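Local coordinates for phosphoribosyltransferase (Thermus thermophilus, PDB 1WD5), which is of unknown function but is predicted to be a phosphoribosyltransferase, probably transferring a phosphoribosyl group, as type I members of the family do, at residues D127-E137 with V155-L166; R6-L17 with V36-L45. All blocks are in the same frame, centred on the assembly; numbering follows the deposited sequence.

Interaction 1. Residues D127-E137 with V155-L166; sequences DDGVATGASME and VPVASPEAVERL
Val130 is wedged into the opposite segment, each of its methyl groups meeting a different wall. Val130 CG1, turned anti to the backbone N (chi1 -173°), reaches Ala162 CB at 3.6 Å and comes near the end of Leu166, while Val130 CG2 runs into Val155 CG1 at 3.4 Å, closer than ordinary methyl packing, with the two side chains crossing at about a right angle. The backbone on both sides of this wedge is tied down: Val130 N donates to Val157 O (3.0 Å), and Ser159 N donates to Val130 O (3.2 Å), making a single beta bridge between Val130 and Ala158. Ser159 does double duty. Ser159 OG donates a hydrogen bond to Ala131 O, 2.7 Å away and met from above the carbonyl plane, and accepts from Ala162 N as the N-cap of helix 160-167. With an alanine here both bonds go, and Ala131 O and the capped Ala162 N would probably lose these partners, leaving the helix start less well held. Farther along, selenomethionine Met136 lays CG across Leu166 CD2 (3.7 Å) and sends CE tip to tip toward Val155 CG1.

Against this buried core, the side with Thr132 and Arg165 is looser and exposed to solvent. Arg165 stretches out with NH1 3.0 Å from Thr132 O, and Glu137 crosses its aliphatic part, OE2 lying 3.5 Å from Arg165 CD; the charged atoms stay farther apart, beyond a salt bridge.

The sequence and position of 127-133, between strand 122-126 and helix 134-144, are consistent with the PRPP-binding motif of type I phosphoribosyltransferases, where this loop holds the 5-phosphate; the bridge joins it to 155-159. Beneath, Met136 and Leu166 rest on Val153 of strand 150-155, Val155 packs on strand 171-174, and Pro156 turns to Ala9 and Leu13 of helix 6-17.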
loop_
_atom_site.group_PDB
_atom_site.type_symbol
_atom_site.label_atom_id
_atom_site.label_comp_id
_atom_site.label_asym_id
_atom_site.label_seq_id
_atom_site.Cartn_x
_atom_site.Cartn_y
_atom_site.Cartn_z
ATOM N N ASP A 127 -1.853 0.902 -5.093
ATOM C CA ASP A 127 -1.521 -0.460 -5.520
ATOM C C ASP A 127 -2.192 -0.588 -6.884
ATOM O O ASP A 127 -3.082 0.203 -7.198
ATOM C CB ASP A 127 -2.072 -1.522 -4.560
ATOM C CG ASP A 127 -1.340 -2.863 -4.696
ATOM O OD1 ASP A 127 -0.467 -2.984 -5.586
ATOM O OD2 ASP A 127 -1.630 -3.798 -3.919
ATOM N N ASP A 128 -1.779 -1.554 -7.702
ATOM C CA ASP A 128 -2.396 -1.697 -9.020
ATOM C C ASP A 128 -3.797 -2.287 -8.960
ATOM O O ASP A 128 -4.517 -2.282 -9.956
ATOM C CB ASP A 128 -1.522 -2.528 -9.978
ATOM C CG ASP A 128 -1.089 -3.868 -9.393
ATOM O OD1 ASP A 128 -1.756 -4.379 -8.470
ATOM O OD2 ASP A 128 -0.079 -4.421 -9.881
ATOM N N GLY A 129 -4.184 -2.781 -7.786
ATOM C CA GLY A 129 -5.511 -3.349 -7.613
ATOM C C GLY A 129 -5.708 -3.867 -6.195
ATOM O O GLY A 129 -4.734 -4.046 -5.462
ATOM N N VAL A 130 -6.957 -4.099 -5.798
ATOM C CA VAL A 130 -7.235 -4.607 -4.458
ATOM C C VAL A 130 -8.335 -5.667 -4.459
ATOM O O VAL A 130 -9.521 -5.351 -4.558
ATOM C CB VAL A 130 -7.655 -3.474 -3.502
ATOM C CG1 VAL A 130 -7.760 -4.011 -2.086
ATOM C CG2 VAL A 130 -6.646 -2.343 -3.560
ATOM N N ALA A 131 -7.935 -6.927 -4.330
ATOM C CA ALA A 131 -8.887 -8.029 -4.320
ATOM C C ALA A 131 -9.561 -8.196 -2.958
ATOM O O ALA A 131 -10.784 -8.322 -2.875
ATOM C CB ALA A 131 -8.187 -9.325 -4.719
ATOM N N THR A 132 -8.766 -8.194 -1.891
ATOM C CA THR A 132 -9.310 -8.359 -0.546
ATOM C C THR A 132 -8.995 -7.181 0.367
ATOM O O THR A 132 -9.743 -6.906 1.305
ATOM C CB THR A 132 -8.763 -9.622 0.129
ATOM O OG1 THR A 132 -7.382 -9.425 0.448
ATOM C CG2 THR A 132 -8.896 -10.825 -0.799
ATOM N N GLY A 133 -7.880 -6.505 0.103
ATOM C CA GLY A 133 -7.500 -5.357 0.910
ATOM C C GLY A 133 -6.603 -5.672 2.097
ATOM O O GLY A 133 -6.264 -4.784 2.881
ATOM N N ALA A 134 -6.208 -6.931 2.233
ATOM C CA ALA A 134 -5.359 -7.343 3.349
ATOM C C ALA A 134 -4.089 -6.504 3.493
ATOM O O ALA A 134 -3.829 -5.938 4.554
ATOM C CB ALA A 134 -4.990 -8.815 3.204
ATOM N N SER A 135 -3.295 -6.427 2.430
ATOM C CA SER A 135 -2.060 -5.660 2.491
ATOM C C SER A 135 -2.316 -4.166 2.681
ATOM O O SER A 135 -1.609 -3.507 3.445
ATOM C CB SER A 135 -1.227 -5.894 1.227
ATOM O OG SER A 135 -0.890 -7.262 1.098
HETATM N N MSE A 136 -3.327 -3.634 2.000
HETATM C CA MSE A 136 -3.634 -2.213 2.119
HETATM C C MSE A 136 -4.031 -1.850 3.547
HETATM O O MSE A 136 -3.641 -0.798 4.052
HETATM C CB MSE A 136 -4.752 -1.813 1.152
HETATM C CG MSE A 136 -5.014 -0.318 1.114
HETATM SE SE MSE A 136 -3.598 0.628 0.491
HETATM C CE MSE A 136 -3.728 0.284 -1.251
ATOM N N GLU A 137 -4.797 -2.719 4.203
ATOM C CA GLU A 137 -5.211 -2.452 5.580
ATOM C C GLU A 137 -3.992 -2.408 6.495
ATOM O O GLU A 137 -3.914 -1.578 7.399
ATOM C CB GLU A 137 -6.196 -3.516 6.078
ATOM C CG GLU A 137 -7.603 -3.386 5.495
ATOM C CD GLU A 137 -8.658 -4.061 6.360
ATOM O OE1 GLU A 137 -8.804 -3.655 7.532
ATOM O OE2 GLU A 137 -9.336 -4.994 5.875
ATOM N N VAL A 155 -6.779 3.391 -5.845
ATOM C CA VAL A 155 -6.552 2.176 -6.621
ATOM C C VAL A 155 -7.334 2.147 -7.934
ATOM O O VAL A 155 -8.477 2.589 -7.998
ATOM C CB VAL A 155 -6.954 0.933 -5.807
ATOM C CG1 VAL A 155 -6.121 0.849 -4.537
ATOM C CG2 VAL A 155 -8.436 1.011 -5.452
ATOM N N PRO A 156 -6.720 1.616 -9.000
ATOM C CA PRO A 156 -7.365 1.524 -10.313
ATOM C C PRO A 156 -8.619 0.647 -10.290
ATOM O O PRO A 156 -9.640 1.008 -10.866
ATOM C CB PRO A 156 -6.271 0.926 -11.192
ATOM C CG PRO A 156 -5.018 1.453 -10.566
ATOM C CD PRO A 156 -5.299 1.244 -9.094
ATOM N N VAL A 157 -8.539 -0.505 -9.632
ATOM C CA VAL A 157 -9.680 -1.413 -9.558
ATOM C C VAL A 157 -9.758 -2.111 -8.206
ATOM O O VAL A 157 -8.736 -2.424 -7.602
ATOM C CB VAL A 157 -9.614 -2.479 -10.670
ATOM C CG1 VAL A 157 -8.435 -3.407 -10.439
ATOM C CG2 VAL A 157 -10.917 -3.269 -10.708
ATOM N N ALA A 158 -10.977 -2.353 -7.730
ATOM C CA ALA A 158 -11.169 -3.006 -6.438
ATOM C C ALA A 158 -12.473 -3.798 -6.362
ATOM O O ALA A 158 -13.430 -3.511 -7.083
ATOM C CB ALA A 158 -11.140 -1.960 -5.328
ATOM N N SER A 159 -12.505 -4.795 -5.483
ATOM C CA SER A 159 -13.705 -5.600 -5.308
ATOM C C SER A 159 -14.623 -4.850 -4.357
ATOM O O SER A 159 -14.164 -4.044 -3.552
ATOM C CB SER A 159 -13.363 -6.955 -4.692
ATOM O OG SER A 159 -12.976 -6.800 -3.335
ATOM N N PRO A 160 -15.937 -5.093 -4.442
ATOM C CA PRO A 160 -16.871 -4.404 -3.546
ATOM C C PRO A 160 -16.480 -4.611 -2.083
ATOM O O PRO A 160 -16.497 -3.679 -1.280
ATOM C CB PRO A 160 -18.205 -5.059 -3.882
ATOM C CG PRO A 160 -18.061 -5.348 -5.348
ATOM C CD PRO A 160 -16.660 -5.909 -5.433
ATOM N N GLU A 161 -16.112 -5.843 -1.753
ATOM C CA GLU A 161 -15.720 -6.202 -0.394
ATOM C C GLU A 161 -14.535 -5.375 0.096
ATOM O O GLU A 161 -14.566 -4.812 1.188
ATOM C CB GLU A 161 -15.347 -7.684 -0.326
ATOM C CG GLU A 161 -16.348 -8.640 -0.967
ATOM C CD GLU A 161 -16.332 -8.593 -2.492
ATOM O OE1 GLU A 161 -16.923 -7.660 -3.075
ATOM O OE2 GLU A 161 -15.718 -9.490 -3.110
ATOM N N ALA A 162 -13.487 -5.315 -0.720
ATOM C CA ALA A 162 -12.287 -4.565 -0.369
ATOM C C ALA A 162 -12.611 -3.097 -0.114
ATOM O O ALA A 162 -12.135 -2.501 0.852
ATOM C CB ALA A 162 -11.254 -4.687 -1.484
ATOM N N VAL A 163 -13.423 -2.513 -0.985
ATOM C CA VAL A 163 -13.796 -1.115 -0.838
ATOM C C VAL A 163 -14.445 -0.847 0.514
ATOM O O VAL A 163 -14.081 0.099 1.210
ATOM C CB VAL A 163 -14.766 -0.677 -1.960
ATOM C CG1 VAL A 163 -15.265 0.736 -1.698
ATOM C CG2 VAL A 163 -14.060 -0.743 -3.308
ATOM N N GLU A 164 -15.404 -1.685 0.891
ATOM C CA GLU A 164 -16.086 -1.504 2.165
ATOM C C GLU A 164 -15.106 -1.562 3.335
ATOM O O GLU A 164 -15.175 -0.743 4.251
ATOM C CB GLU A 164 -17.169 -2.567 2.349
ATOM C CG GLU A 164 -18.241 -2.169 3.352
ATOM C CD GLU A 164 -19.335 -3.214 3.490
ATOM O OE1 GLU A 164 -19.109 -4.233 4.178
ATOM O OE2 GLU A 164 -20.421 -3.018 2.899
ATOM N N ARG A 165 -14.191 -2.524 3.308
ATOM C CA ARG A 165 -13.215 -2.650 4.389
ATOM C C ARG A 165 -12.341 -1.407 4.512
ATOM O O ARG A 165 -12.076 -0.929 5.615
ATOM C CB ARG A 165 -12.312 -3.867 4.168
ATOM C CG ARG A 165 -13.034 -5.202 4.111
ATOM C CD ARG A 165 -12.046 -6.359 4.218
ATOM N NE ARG A 165 -12.702 -7.660 4.098
ATOM C CZ ARG A 165 -12.931 -8.290 2.947
ATOM N NH1 ARG A 165 -12.555 -7.747 1.794
ATOM N NH2 ARG A 165 -13.542 -9.466 2.949
ATOM N N LEU A 166 -11.892 -0.884 3.377
ATOM C CA LEU A 166 -11.029 0.289 3.371
ATOM C C LEU A 166 -11.773 1.593 3.616
ATOM O O LEU A 166 -11.312 2.448 4.373
ATOM C CB LEU A 166 -10.276 0.371 2.043
ATOM C CG LEU A 166 -9.389 -0.846 1.759
ATOM C CD1 LEU A 166 -8.846 -0.783 0.347
ATOM C CD2 LEU A 166 -8.265 -0.890 2.770
#

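Interaction 2. Residues R6-L17 with V36-L45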
loop_
_atom_site.group_PDB
_atom_site.type_symbol
_atom_site.label_atom_id
_atom_site.label_comp_id
_atom_site.label_asym_id
_atom_site.label_seq_id
_atom_site.Cartn_x
_atom_site.Cartn_y
_atom_site.Cartn_z
ATOM N N ARG A 6 0.012 -0.655 -16.283
ATOM C CA ARG A 6 0.036 0.055 -15.011
ATOM C C ARG A 6 0.272 1.567 -15.125
ATOM O O ARG A 6 -0.220 2.330 -14.297
ATOM C CB ARG A 6 1.070 -0.578 -14.076
ATOM C CG ARG A 6 0.736 -2.017 -13.655
ATOM C CD ARG A 6 1.756 -2.533 -12.650
ATOM N NE ARG A 6 1.553 -3.934 -12.272
ATOM C CZ ARG A 6 1.927 -4.972 -13.014
ATOM N NH1 ARG A 6 2.525 -4.780 -14.183
ATOM N NH2 ARG A 6 1.737 -6.206 -12.572
ATOM N N ARG A 7 1.009 2.001 -16.144
ATOM C CA ARG A 7 1.259 3.433 -16.338
ATOM C C ARG A 7 -0.046 4.122 -16.735
ATOM O O ARG A 7 -0.333 5.238 -16.299
ATOM C CB ARG A 7 2.308 3.659 -17.437
ATOM C CG ARG A 7 3.738 3.293 -17.042
ATOM C CD ARG A 7 4.406 4.410 -16.268
ATOM N NE ARG A 7 5.663 3.995 -15.648
ATOM C CZ ARG A 7 6.280 4.693 -14.699
ATOM N NH1 ARG A 7 5.755 5.837 -14.280
ATOM N NH2 ARG A 7 7.389 4.234 -14.137
ATOM N N HIS A 8 -0.826 3.445 -17.573
ATOM C CA HIS A 8 -2.111 3.957 -18.039
ATOM C C HIS A 8 -3.060 4.141 -16.861
ATOM O O HIS A 8 -3.732 5.162 -16.745
ATOM C CB HIS A 8 -2.737 2.974 -19.029
ATOM C CG HIS A 8 -4.067 3.414 -19.560
ATOM N ND1 HIS A 8 -4.990 2.529 -20.078
ATOM C CD2 HIS A 8 -4.614 4.646 -19.689
ATOM C CE1 HIS A 8 -6.048 3.197 -20.502
ATOM N NE2 HIS A 8 -5.845 4.483 -20.278
ATOM N N ALA A 9 -3.121 3.139 -15.989
ATOM C CA ALA A 9 -3.994 3.208 -14.823
ATOM C C ALA A 9 -3.510 4.311 -13.891
ATOM O O ALA A 9 -4.313 4.995 -13.255
ATOM C CB ALA A 9 -4.000 1.865 -14.092
ATOM N N GLY A 10 -2.194 4.482 -13.816
ATOM C CA GLY A 10 -1.629 5.509 -12.959
ATOM C C GLY A 10 -2.001 6.908 -13.412
ATOM O O GLY A 10 -2.228 7.797 -12.589
ATOM N N ALA A 11 -2.054 7.111 -14.724
ATOM C CA ALA A 11 -2.407 8.411 -15.282
ATOM C C ALA A 11 -3.859 8.734 -14.942
ATOM O O ALA A 11 -4.164 9.832 -14.485
ATOM C CB ALA A 11 -2.208 8.404 -16.809
ATOM N N LEU A 12 -4.752 7.774 -15.162
ATOM C CA LEU A 12 -6.171 7.972 -14.869
ATOM C C LEU A 12 -6.404 8.171 -13.379
ATOM O O LEU A 12 -7.296 8.921 -12.974
ATOM C CB LEU A 12 -6.993 6.769 -15.348
ATOM C CG LEU A 12 -7.104 6.573 -16.856
ATOM C CD1 LEU A 12 -7.805 5.252 -17.152
ATOM C CD2 LEU A 12 -7.880 7.744 -17.465
ATOM N N LEU A 13 -5.604 7.497 -12.562
ATOM C CA LEU A 13 -5.752 7.609 -11.116
ATOM C C LEU A 13 -5.331 9.000 -10.656
ATOM O O LEU A 13 -5.982 9.608 -9.800
ATOM C CB LEU A 13 -4.904 6.546 -10.413
ATOM C CG LEU A 13 -5.232 6.299 -8.942
ATOM C CD1 LEU A 13 -6.703 5.913 -8.802
ATOM C CD2 LEU A 13 -4.337 5.188 -8.394
ATOM N N ALA A 14 -4.237 9.502 -11.224
ATOM C CA ALA A 14 -3.742 10.831 -10.874
ATOM C C ALA A 14 -4.794 11.883 -11.222
ATOM O O ALA A 14 -4.962 12.869 -10.505
ATOM C CB ALA A 14 -2.450 11.124 -11.621
ATOM N N GLU A 15 -5.498 11.666 -12.328
ATOM C CA GLU A 15 -6.541 12.587 -12.769
ATOM C C GLU A 15 -7.735 12.566 -11.806
ATOM O O GLU A 15 -8.337 13.601 -11.524
ATOM C CB GLU A 15 -6.980 12.225 -14.196
ATOM C CG GLU A 15 -6.019 12.735 -15.275
ATOM C CD GLU A 15 -6.111 11.967 -16.584
ATOM O OE1 GLU A 15 -7.160 11.343 -16.855
ATOM O OE2 GLU A 15 -5.128 11.996 -17.356
ATOM N N ALA A 16 -8.071 11.389 -11.292
ATOM C CA ALA A 16 -9.182 11.273 -10.350
ATOM C C ALA A 16 -8.813 11.914 -9.011
ATOM O O ALA A 16 -9.685 12.360 -8.262
ATOM C CB ALA A 16 -9.543 9.800 -10.140
ATOM N N LEU A 17 -7.514 11.972 -8.719
ATOM C CA LEU A 17 -7.030 12.541 -7.460
ATOM C C LEU A 17 -6.810 14.051 -7.483
ATOM O O LEU A 17 -6.863 14.705 -6.439
ATOM C CB LEU A 17 -5.716 11.867 -7.051
ATOM C CG LEU A 17 -5.738 10.383 -6.682
ATOM C CD1 LEU A 17 -4.306 9.864 -6.603
ATOM C CD2 LEU A 17 -6.447 10.185 -5.347
ATOM N N VAL A 36 4.771 0.925 -9.640
ATOM C CA VAL A 36 4.701 1.485 -10.989
ATOM C C VAL A 36 3.541 2.468 -11.076
ATOM O O VAL A 36 3.693 3.584 -11.583
ATOM C CB VAL A 36 4.496 0.392 -12.057
ATOM C CG1 VAL A 36 4.353 1.035 -13.428
ATOM C CG2 VAL A 36 5.677 -0.570 -12.054
ATOM N N VAL A 37 2.375 2.057 -10.580
ATOM C CA VAL A 37 1.211 2.931 -10.606
ATOM C C VAL A 37 1.505 4.166 -9.759
ATOM O O VAL A 37 1.197 5.289 -10.156
ATOM C CB VAL A 37 -0.050 2.230 -10.045
ATOM C CG1 VAL A 37 -1.250 3.166 -10.153
ATOM C CG2 VAL A 37 -0.325 0.927 -10.819
ATOM N N ALA A 38 2.107 3.948 -8.592
ATOM C CA ALA A 38 2.439 5.034 -7.668
ATOM C C ALA A 38 3.406 6.055 -8.274
ATOM O O ALA A 38 3.251 7.269 -8.092
ATOM C CB ALA A 38 3.031 4.457 -6.387
ATOM N N ASP A 39 4.416 5.561 -8.982
ATOM C CA ASP A 39 5.395 6.444 -9.601
ATOM C C ASP A 39 4.721 7.359 -10.623
ATOM O O ASP A 39 5.018 8.553 -10.685
ATOM C CB ASP A 39 6.491 5.625 -10.292
ATOM C CG ASP A 39 7.541 6.501 -10.952
ATOM O OD1 ASP A 39 8.395 7.058 -10.234
ATOM O OD2 ASP A 39 7.504 6.648 -12.191
ATOM N N GLU A 40 3.818 6.802 -11.429
ATOM C CA GLU A 40 3.130 7.602 -12.436
ATOM C C GLU A 40 2.274 8.661 -11.745
ATOM O O GLU A 40 2.218 9.805 -12.184
ATOM C CB GLU A 40 2.261 6.705 -13.324
ATOM C CG GLU A 40 1.634 7.392 -14.549
ATOM C CD GLU A 40 2.666 7.962 -15.515
ATOM O OE1 GLU A 40 3.772 7.388 -15.629
ATOM O OE2 GLU A 40 2.367 8.982 -16.175
ATOM N N VAL A 41 1.615 8.283 -10.650
ATOM C CA VAL A 41 0.776 9.232 -9.917
ATOM C C VAL A 41 1.631 10.362 -9.359
ATOM O O VAL A 41 1.300 11.534 -9.511
ATOM C CB VAL A 41 0.038 8.553 -8.738
ATOM C CG1 VAL A 41 -0.585 9.614 -7.832
ATOM C CG2 VAL A 41 -1.046 7.623 -9.266
ATOM N N ALA A 42 2.737 10.003 -8.719
ATOM C CA ALA A 42 3.633 10.990 -8.135
ATOM C C ALA A 42 4.129 11.983 -9.186
ATOM O O ALA A 42 4.212 13.182 -8.922
ATOM C CB ALA A 42 4.817 10.292 -7.468
ATOM N N ARG A 43 4.451 11.488 -10.376
ATOM C CA ARG A 43 4.934 12.366 -11.442
ATOM C C ARG A 43 3.843 13.296 -11.975
ATOM O O ARG A 43 4.118 14.444 -12.327
ATOM C CB ARG A 43 5.523 11.532 -12.588
ATOM C CG ARG A 43 6.786 10.776 -12.194
ATOM C CD ARG A 43 7.266 9.800 -13.274
ATOM N NE ARG A 43 8.476 9.117 -12.818
ATOM C CZ ARG A 43 9.666 9.701 -12.732
ATOM N NH1 ARG A 43 9.806 10.974 -13.087
ATOM N NH2 ARG A 43 10.704 9.033 -12.251
ATOM N N ARG A 44 2.606 12.813 -12.030
ATOM C CA ARG A 44 1.513 13.639 -12.539
ATOM C C ARG A 44 1.021 14.660 -11.513
ATOM O O ARG A 44 0.601 15.752 -11.882
ATOM C CB ARG A 44 0.347 12.759 -13.006
ATOM C CG ARG A 44 0.760 11.707 -14.025
ATOM C CD ARG A 44 -0.142 11.693 -15.239
ATOM N NE ARG A 44 0.443 10.902 -16.322
ATOM C CZ ARG A 44 0.157 11.076 -17.606
ATOM N NH1 ARG A 44 -0.708 12.011 -17.968
ATOM N NH2 ARG A 44 0.748 10.327 -18.532
ATOM N N LEU A 45 1.091 14.318 -10.232
ATOM C CA LEU A 45 0.637 15.233 -9.183
ATOM C C LEU A 45 1.741 16.140 -8.634
ATOM O O LEU A 45 1.485 16.986 -7.781
ATOM C CB LEU A 45 0.021 14.448 -8.021
ATOM C CG LEU A 45 -1.315 13.735 -8.246
ATOM C CD1 LEU A 45 -1.719 13.006 -6.973
ATOM C CD2 LEU A 45 -2.378 14.748 -8.625
HETATM O O HOH W 1 -2.905 13.420 -16.806
#
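Arg7 presents the edge of its guanidinium group to Asp39 and Glu40, whose carboxylates both stand nearly perpendicular to it (89°). Arg7 NH1 serves both acids, at 2.8 Å to Asp39 OD2 and 2.9 Å to Glu40 OE1, and Arg7 NH2 adds a second bond to the same Asp39 oxygen. A bend at chi2 (-82°) folds the arginine back over Val36, whose CG1 lies against a face of the guanidinium. Asp39 OD2 also accepts from Arg43 NE, so three N-H groups grip one atom. Glu40 OE2 turns the other way and takes Arg44 NE (2.7 Å), laying that guanidinium flat over Ala11 CB; a water links Arg44 NH1 to Glu15 OE2.

Below this charged rim the helices cross at -43° with axes 7.8 Å apart. Gly10 makes the approach possible, since a CB there would clash with Glu40 CB. Val41 fits as a knob among Gly10, Leu13, Ala14 and Leu17, its CG1 3.9 Å from Leu17 CD1. The pair lies on one face of the sheet: Leu13 and Leu17 pack on strands 122-126 and 150-155, Val37 on Val126, and Ala42 on Leu49 of strand 48-59.

From the N terminus, interaction 2 closes first: helix 6-17 is followed by strand 26-29, and helix 33-45 returns to pack on helix 6-17. Interaction 1 closes much later, bringing the turn after strand 150-155 and helix 160-167 back to the loop after strand 122-126. The two closures follow in series, neither nesting nor crossing. Their centres are about 17 Å apart, yet they meet at the ends of the central strands, where Arg6 NE forms a salt bridge with Asp128 OD2 (2.9 Å) and Val37 CG2 packs on Asp128 CB (3.8 Å). The N-terminal helix pair is thereby joined to the loop that probably binds the phosphate of PRPP.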